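Local atomic coordinates of hemerythrin-like domain-containing protein (Streptococcus mutans, PDB entry 2QKP), a protein that is of unknown function but carries a hemerythrin-like region and a C-terminal PAS domain, the part in this structure, which may serve in sensing or ligand binding. Residues L30-V35 and Y43-V48; V54-P59 and S99-K104; K92-F97 and Y107-A112. All coordinates share one frame; numbering follows the deposited sequence. Where two conformers were deposited one is given.

Interaction 1. Residues L30-V35 and Y43-V48; sequences LEITFV and YYNDSV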
# COMPACT_ATOMS: atom_id res chain seq x y z
N LEU A 30 1.29 3.94 -5.03
CA LEU A 30 2.34 2.97 -5.36
C LEU A 30 1.90 2.17 -6.57
O LEU A 30 0.72 1.88 -6.69
CB LEU A 30 2.54 1.97 -4.21
CG LEU A 30 2.88 2.54 -2.83
CD1 LEU A 30 2.69 1.52 -1.69
CD2 LEU A 30 4.32 3.06 -2.84
N GLU A 31 2.85 1.82 -7.44
CA GLU A 31 2.61 0.84 -8.49
C GLU A 31 3.03 -0.47 -7.85
O GLU A 31 4.19 -0.62 -7.45
CB GLU A 31 3.49 1.11 -9.73
CG GLU A 31 3.16 2.37 -10.49
CD GLU A 31 4.13 2.64 -11.65
OE1 GLU A 31 4.87 1.71 -12.11
OE2 GLU A 31 4.12 3.78 -12.11
N ILE A 32 2.09 -1.41 -7.74
CA ILE A 32 2.32 -2.66 -6.99
C ILE A 32 2.27 -3.81 -7.97
O ILE A 32 1.41 -3.83 -8.87
CB ILE A 32 1.23 -2.83 -5.92
CG1 ILE A 32 1.34 -1.64 -4.94
CG2 ILE A 32 1.28 -4.22 -5.15
CD1 ILE A 32 0.22 -1.59 -3.90
N THR A 33 3.19 -4.76 -7.83
CA THR A 33 3.08 -6.01 -8.60
C THR A 33 3.34 -7.16 -7.64
O THR A 33 4.05 -6.98 -6.65
CB THR A 33 4.05 -6.13 -9.82
OG1 THR A 33 5.37 -6.45 -9.36
CG2 THR A 33 4.08 -4.86 -10.68
N PHE A 34 2.75 -8.32 -7.90
CA PHE A 34 2.98 -9.46 -7.03
C PHE A 34 3.27 -10.68 -7.89
O PHE A 34 2.54 -10.96 -8.82
CB PHE A 34 1.74 -9.71 -6.17
CG PHE A 34 1.83 -10.95 -5.37
CD1 PHE A 34 2.74 -11.05 -4.30
CD2 PHE A 34 0.99 -12.03 -5.65
CE1 PHE A 34 2.81 -12.21 -3.51
CE2 PHE A 34 1.06 -13.21 -4.88
CZ PHE A 34 1.97 -13.30 -3.81
N VAL A 35 4.34 -11.38 -7.53
CA VAL A 35 4.72 -12.64 -8.17
C VAL A 35 4.62 -13.74 -7.11
O VAL A 35 5.15 -13.58 -6.00
CB VAL A 35 6.17 -12.54 -8.72
CG1 VAL A 35 6.64 -13.88 -9.26
CG2 VAL A 35 6.26 -11.46 -9.79
N TYR A 43 -0.43 -10.33 -10.59
CA TYR A 43 -1.22 -9.16 -10.20
C TYR A 43 -0.45 -7.86 -10.28
O TYR A 43 0.72 -7.81 -9.89
CB TYR A 43 -1.68 -9.37 -8.74
CG TYR A 43 -2.17 -8.09 -8.06
CD1 TYR A 43 -3.49 -7.64 -8.25
CD2 TYR A 43 -1.32 -7.34 -7.24
CE1 TYR A 43 -3.96 -6.47 -7.62
CE2 TYR A 43 -1.77 -6.16 -6.63
CZ TYR A 43 -3.09 -5.73 -6.83
OH TYR A 43 -3.51 -4.60 -6.19
N TYR A 44 -1.11 -6.80 -10.76
CA TYR A 44 -0.61 -5.44 -10.53
C TYR A 44 -1.80 -4.56 -10.31
O TYR A 44 -2.89 -4.85 -10.80
CB TYR A 44 0.33 -4.93 -11.64
CG TYR A 44 -0.29 -4.77 -13.06
CD1 TYR A 44 -0.55 -3.49 -13.59
CD2 TYR A 44 -0.54 -5.87 -13.86
CE1 TYR A 44 -1.07 -3.34 -14.89
CE2 TYR A 44 -1.05 -5.72 -15.18
CZ TYR A 44 -1.30 -4.45 -15.68
OH TYR A 44 -1.82 -4.33 -16.97
N ASN A 45 -1.63 -3.52 -9.50
CA ASN A 45 -2.79 -2.70 -9.11
C ASN A 45 -3.19 -1.77 -10.26
O ASN A 45 -2.48 -1.68 -11.27
CB ASN A 45 -2.55 -1.96 -7.77
CG ASN A 45 -1.47 -0.93 -7.83
OD1 ASN A 45 -0.58 -0.95 -8.69
ND2 ASN A 45 -1.53 0.01 -6.88
N ASP A 46 -4.34 -1.12 -10.13
CA ASP A 46 -4.76 -0.12 -11.11
C ASP A 46 -4.63 1.27 -10.47
O ASP A 46 -5.63 1.87 -10.06
CB ASP A 46 -6.19 -0.42 -11.56
CG ASP A 46 -6.66 0.50 -12.66
OD1 ASP A 46 -5.84 0.80 -13.56
OD2 ASP A 46 -7.85 0.92 -12.60
N SER A 47 -3.42 1.81 -10.39
CA SER A 47 -3.25 3.09 -9.67
C SER A 47 -2.86 4.32 -10.52
O SER A 47 -3.12 5.45 -10.08
CB SER A 47 -2.33 2.95 -8.44
OG SER A 47 -2.52 4.03 -7.55
N VAL A 48 -2.25 4.10 -11.69
CA VAL A 48 -2.09 5.17 -12.71
C VAL A 48 -2.39 4.63 -14.10
O VAL A 48 -2.26 3.42 -14.33
CB VAL A 48 -0.68 5.84 -12.69
CG1 VAL A 48 -0.37 6.44 -11.33
CG2 VAL A 48 0.42 4.86 -13.15

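Interaction 2. Residues V54-P59 and S99-K104; sequences VFKRTP and SERLGK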
# COMPACT_ATOMS: atom_id res chain seq x y z
N VAL A 54 5.73 3.78 -14.37
CA VAL A 54 7.19 3.80 -14.32
C VAL A 54 7.69 2.53 -15.01
O VAL A 54 8.54 2.58 -15.92
CB VAL A 54 7.72 3.86 -12.85
CG1 VAL A 54 9.23 3.83 -12.80
CG2 VAL A 54 7.17 5.11 -12.12
N PHE A 55 7.13 1.39 -14.59
CA PHE A 55 7.49 0.08 -15.14
C PHE A 55 6.23 -0.46 -15.78
O PHE A 55 5.34 -0.97 -15.10
CB PHE A 55 7.97 -0.89 -14.05
CG PHE A 55 9.27 -0.49 -13.40
CD1 PHE A 55 10.32 0.03 -14.16
CD2 PHE A 55 9.46 -0.66 -12.04
CE1 PHE A 55 11.53 0.40 -13.56
CE2 PHE A 55 10.67 -0.31 -11.43
CZ PHE A 55 11.70 0.22 -12.19
N LYS A 56 6.16 -0.33 -17.10
CA LYS A 56 4.98 -0.72 -17.82
C LYS A 56 4.65 -2.19 -17.58
O LYS A 56 5.54 -3.05 -17.67
CB LYS A 56 5.16 -0.49 -19.31
CG LYS A 56 4.15 0.44 -19.88
CD LYS A 56 4.71 1.84 -19.83
CE LYS A 56 3.64 2.86 -19.50
NZ LYS A 56 4.27 4.10 -18.98
N ARG A 57 3.40 -2.45 -17.25
CA ARG A 57 2.88 -3.82 -17.20
C ARG A 57 1.66 -3.82 -18.10
O ARG A 57 1.00 -2.79 -18.25
CB ARG A 57 2.47 -4.22 -15.78
CG ARG A 57 3.49 -3.91 -14.68
CD ARG A 57 4.72 -4.79 -14.76
NE ARG A 57 5.65 -4.46 -13.68
CZ ARG A 57 6.98 -4.55 -13.75
NH1 ARG A 57 7.59 -4.95 -14.86
NH2 ARG A 57 7.71 -4.22 -12.69
N THR A 58 1.36 -4.97 -18.68
CA THR A 58 0.17 -5.10 -19.52
C THR A 58 -0.63 -6.36 -19.13
O THR A 58 -0.05 -7.31 -18.61
CB THR A 58 0.53 -5.12 -21.03
OG1 THR A 58 1.31 -6.28 -21.32
CG2 THR A 58 1.33 -3.87 -21.40
N PRO A 59 -1.95 -6.36 -19.38
CA PRO A 59 -2.77 -7.52 -18.98
C PRO A 59 -2.27 -8.85 -19.56
O PRO A 59 -2.51 -9.92 -18.98
CB PRO A 59 -4.15 -7.19 -19.56
CG PRO A 59 -4.18 -5.70 -19.61
CD PRO A 59 -2.77 -5.30 -19.98
N SER A 99 13.96 9.86 -12.95
CA SER A 99 13.27 9.69 -14.22
C SER A 99 12.87 11.07 -14.73
O SER A 99 11.85 11.61 -14.31
CB SER A 99 12.03 8.81 -14.06
OG SER A 99 11.32 8.73 -15.30
N GLU A 100 13.67 11.64 -15.62
CA GLU A 100 13.32 12.94 -16.21
C GLU A 100 12.08 12.83 -17.12
O GLU A 100 11.27 13.76 -17.17
CB GLU A 100 14.51 13.57 -16.95
CG GLU A 100 15.68 13.99 -16.04
CD GLU A 100 15.36 15.20 -15.16
OE1 GLU A 100 14.28 15.22 -14.52
OE2 GLU A 100 16.20 16.13 -15.07
N ARG A 101 11.96 11.70 -17.81
CA ARG A 101 10.76 11.29 -18.59
C ARG A 101 9.44 11.53 -17.84
O ARG A 101 8.47 12.08 -18.41
CB ARG A 101 10.87 9.79 -18.91
CG ARG A 101 9.93 9.26 -20.01
CD ARG A 101 10.10 7.74 -20.19
NE ARG A 101 9.18 6.99 -19.34
CZ ARG A 101 9.37 5.74 -18.91
NH1 ARG A 101 8.46 5.15 -18.13
NH2 ARG A 101 10.46 5.06 -19.26
N LEU A 102 9.38 11.11 -16.58
CA LEU A 102 8.14 11.13 -15.83
C LEU A 102 8.07 12.28 -14.84
O LEU A 102 7.03 12.47 -14.19
CB LEU A 102 7.95 9.78 -15.11
CG LEU A 102 7.24 8.61 -15.80
CD1 LEU A 102 6.98 8.79 -17.30
CD2 LEU A 102 8.00 7.33 -15.53
N GLY A 103 9.16 13.04 -14.72
CA GLY A 103 9.28 14.09 -13.71
C GLY A 103 9.22 13.50 -12.30
O GLY A 103 8.67 14.12 -11.39
N LYS A 104 9.80 12.32 -12.14
CA LYS A 104 9.70 11.56 -10.89
C LYS A 104 11.09 11.18 -10.44
O LYS A 104 12.00 10.98 -11.26
CB LYS A 104 8.87 10.28 -11.07
CG LYS A 104 7.36 10.52 -11.15
CD LYS A 104 6.56 9.26 -11.40
CE LYS A 104 5.09 9.62 -11.52
NZ LYS A 104 4.19 8.45 -11.55
O HOH W 1 11.26 3.24 -16.48

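Interaction 3. Residues K92-F97 and Y107-A112; sequences KVNMWF and YVTYAA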
# COMPACT_ATOMS: atom_id res chain seq x y z
N LYS A 92 13.95 -7.06 2.17
CA LYS A 92 13.75 -6.04 1.15
C LYS A 92 15.03 -5.77 0.36
O LYS A 92 16.15 -5.88 0.91
CB LYS A 92 13.31 -4.71 1.78
CG LYS A 92 11.95 -4.75 2.47
CD LYS A 92 11.62 -3.42 3.12
CE LYS A 92 12.37 -3.22 4.43
NZ LYS A 92 11.87 -2.08 5.26
N VAL A 93 14.86 -5.39 -0.91
CA VAL A 93 15.93 -4.86 -1.73
C VAL A 93 15.37 -3.58 -2.33
O VAL A 93 14.27 -3.60 -2.90
CB VAL A 93 16.31 -5.84 -2.84
CG1 VAL A 93 17.31 -5.23 -3.82
CG2 VAL A 93 16.91 -7.09 -2.20
N ASN A 94 16.13 -2.49 -2.23
CA ASN A 94 15.68 -1.18 -2.73
C ASN A 94 16.62 -0.65 -3.82
O ASN A 94 17.84 -0.92 -3.80
CB ASN A 94 15.64 -0.17 -1.60
CG ASN A 94 14.84 -0.65 -0.40
OD1 ASN A 94 15.40 -0.90 0.69
ND2 ASN A 94 13.54 -0.77 -0.57
N MET A 95 16.03 0.03 -4.80
CA MET A 95 16.78 0.82 -5.76
C MET A 95 16.09 2.17 -6.02
O MET A 95 14.89 2.33 -5.79
CB MET A 95 17.05 0.02 -7.07
CG MET A 95 16.05 -1.01 -7.51
SD MET A 95 15.94 -2.59 -6.62
CE MET A 95 17.04 -3.66 -7.56
N TRP A 96 16.86 3.15 -6.47
CA TRP A 96 16.26 4.45 -6.75
C TRP A 96 17.03 5.12 -7.89
O TRP A 96 18.22 4.83 -8.10
CB TRP A 96 16.26 5.35 -5.52
CG TRP A 96 17.59 5.50 -4.82
CD1 TRP A 96 18.57 6.43 -5.08
CD2 TRP A 96 18.07 4.70 -3.74
NE1 TRP A 96 19.64 6.24 -4.22
CE2 TRP A 96 19.35 5.20 -3.38
CE3 TRP A 96 17.56 3.61 -3.05
CZ2 TRP A 96 20.12 4.62 -2.37
CZ3 TRP A 96 18.30 3.06 -2.03
CH2 TRP A 96 19.57 3.56 -1.69
N PHE A 97 16.34 5.97 -8.62
CA PHE A 97 16.89 6.62 -9.81
C PHE A 97 16.01 7.78 -10.22
O PHE A 97 14.82 7.81 -9.90
CB PHE A 97 17.00 5.61 -10.98
CG PHE A 97 15.68 5.02 -11.43
CD1 PHE A 97 14.92 5.64 -12.44
CD2 PHE A 97 15.20 3.84 -10.87
CE1 PHE A 97 13.70 5.09 -12.87
CE2 PHE A 97 13.98 3.29 -11.29
CZ PHE A 97 13.23 3.91 -12.29
N TYR A 107 11.58 5.39 -6.30
CA TYR A 107 12.14 4.52 -5.28
C TYR A 107 11.43 3.17 -5.38
O TYR A 107 10.19 3.11 -5.32
CB TYR A 107 11.84 5.12 -3.90
CG TYR A 107 12.49 4.38 -2.74
CD1 TYR A 107 13.81 4.64 -2.39
CD2 TYR A 107 11.77 3.46 -1.98
CE1 TYR A 107 14.41 3.99 -1.32
CE2 TYR A 107 12.38 2.78 -0.91
CZ TYR A 107 13.69 3.07 -0.57
OH TYR A 107 14.30 2.44 0.51
N VAL A 108 12.21 2.10 -5.55
CA VAL A 108 11.68 0.78 -5.87
C VAL A 108 11.98 -0.14 -4.71
O VAL A 108 13.09 -0.14 -4.18
CB VAL A 108 12.37 0.19 -7.15
CG1 VAL A 108 11.79 -1.15 -7.51
CG2 VAL A 108 12.21 1.13 -8.33
N THR A 109 10.99 -0.91 -4.30
CA THR A 109 11.26 -1.94 -3.30
C THR A 109 10.77 -3.29 -3.77
O THR A 109 9.65 -3.41 -4.27
CB THR A 109 10.52 -1.63 -1.98
OG1 THR A 109 10.91 -0.35 -1.50
CG2 THR A 109 10.81 -2.71 -0.93
N TYR A 110 11.62 -4.31 -3.61
CA TYR A 110 11.21 -5.70 -3.76
C TYR A 110 11.22 -6.30 -2.38
O TYR A 110 12.27 -6.26 -1.69
CB TYR A 110 12.24 -6.47 -4.58
CG TYR A 110 12.31 -6.07 -6.02
CD1 TYR A 110 11.55 -6.75 -6.97
CD2 TYR A 110 13.16 -5.05 -6.44
CE1 TYR A 110 11.60 -6.41 -8.33
CE2 TYR A 110 13.22 -4.69 -7.82
CZ TYR A 110 12.43 -5.38 -8.74
OH TYR A 110 12.45 -5.12 -10.12
N ALA A 111 10.09 -6.86 -1.96
CA ALA A 111 9.95 -7.37 -0.62
C ALA A 111 9.53 -8.82 -0.59
O ALA A 111 8.71 -9.22 -1.39
CB ALA A 111 8.93 -6.50 0.16
N ALA A 112 10.07 -9.60 0.36
CA ALA A 112 9.63 -10.98 0.55
C ALA A 112 8.28 -10.93 1.24
O ALA A 112 8.12 -10.19 2.23
CB ALA A 112 10.62 -11.76 1.45

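Interaction 1. Residues L30-V35 and Y43-V48
Asn45 ND2 is held by two backbone carbonyls, Leu30 O across the contact and Leu25 O of helix 18-27. The bond to Leu30 O is 2.9 Å long, with an N-H...O angle of 170° and the acceptor near the amide plane. Asn45 OD1 accepts from Ile32 N, also at 2.9 Å, but this donor stands above the carbonyl plane. With CG set between its own N and carbonyl carbon (chi1 66°), the amide reaches back to the strand while Asn45 N bonds to Ile32 O. Three bonds tie Asn45 to 30-35, and those of ND2 and OD1 fix the turn of the amide. Just past strand 41-44, this amide carries on the pairing. That pairing is an antiparallel hairpin of the PAS-domain sheet, where Phe34 N bonds to Tyr43 O at 2.9 Å. Ile32 CG2 lies 3.9 Å from Tyr43 CE2, and Phe34 CB lies 4.0 Å from Tyr43 CD2, both at the ring edge. Thr33 CG2 rests 3.9 Å from Tyr44 CB on the other side of the hairpin. Strand 120-129 flanks 31-36 on its other edge. Helix 18-27 packs against Tyr43 and Asn45, and Tyr15 of the second subunit packs on Tyr43.

Interaction 2. Residues V54-P59 and S99-K104
The backbones of 54-59 and 99-104 stay well apart, and their nearest CA atoms, those of Val54 and Leu102, are 7.5 Å from each other. Leu102 reaches across with CD2, which lies 3.8 Å from Val54 CA and 4.2 Å from Val54 CG2. The same methyl of Val54 is 4.3 Å from Lys104 CD, part of an extended lysine chain. Segment 99-104 is the turn between strands 92-99 and 104-114 of the PAS domain. Gly103 and Lys104 both face Ser99, which makes a G1 beta bulge. Gly103 takes the positive phi of that bulge, 62°. Ser99 N and Lys104 O, 2.8 Å apart, are hydrogen-bonded across it. From this turn Arg101 extends its CG away from the backbone N (chi1 -164°) and then bends at chi3. The bend brings the guanidinium edge to the loop, where NH1 makes a weak bond to Val54 O at 3.4 Å. A water donates to the same carbonyl oxygen at 2.9 Å and weakly accepts from Arg101 NH2. Lys56 NZ approaches Arg101 NH1 to 4.4 Å, a pair of like charges at the surface. Lys56 NZ is hydrogen-bonded to Met53 O and Ala51 O.

Interaction 3. Residues K92-F97 and Y107-A112
Val93 and Tyr110 exchange two backbone hydrogen bonds, each 2.8 Å long: Val93 N to Tyr110 O and Tyr110 N to Val93 O. Met95 and Val108 form the next hydrogen-bonded pair, with Val108 N to Met95 O at 2.7 Å. The strands run antiparallel, with a 162° angle between their directions, and make a regular hairpin of the PAS sheet. Lys92 with Ala111, Asn94 with Thr109 and Trp96 with Tyr107 are the non-hydrogen-bonded pairs.

The one polar side-chain bond is weak. Asn94 ND2 lies 2.8 Å from Thr109 OG1, but the N-H...O angle is only 116°. The two side chains run side by side, and the Asn94 amide also packs against Tyr107 OH without a hydrogen bond.

On the face of Asn94 and Thr109, the rings of Trp96 and Tyr107 are nearly parallel, 9° apart, but slid so far that they barely overlap. Trp96 CE3 meets Tyr107 CE1 at 3.6 Å. On the other face, Met95 SD lies at the edge of the Tyr110 ring, 3.6 Å from CE2, in a Met-aromatic contact. The bends of the Met95 chain at chi2 and chi3 bring the sulfur there.

Apolar packing completes this second face. Met95 CG touches Val108 CB at 3.9 Å, and Phe97 CE2 meets Val108 CG2 at 4.1 Å. Tyr110 also packs on Val81 and Leu85 of helix 72-86. On the opposite face, Phe133 of the second subunit meets Tyr107 edge-to-face. Backbone bonds set the register. Tyr110 and Val108 turn apolar surface to the domain, while Trp96 and Tyr107 offer aromatic surface to the second subunit.

Interactions 1 and 3 belong to the same five-stranded antiparallel sheet of the PAS domain. Interaction 1 pairs 41-44 with 31-36, and interaction 3 pairs 92-99 with 104-114; strands 41-44 and 92-99 are the outermost within this chain. Strand 120-129 lies between the two hairpins. Their centres are about 14 Å apart, and both touch the second subunit. Interaction 2 lies about 12 Å from interaction 1 and 15 Å from interaction 3, centre to centre. Its 54-59 loop touches both: Glu31 OE2 meets Val54 N, and Phe55 packs on Phe97 and Val108. Interaction 1 closes before the others open, whereas the segments of 2 and 3 alternate. The loop packs against both hairpins of one domain.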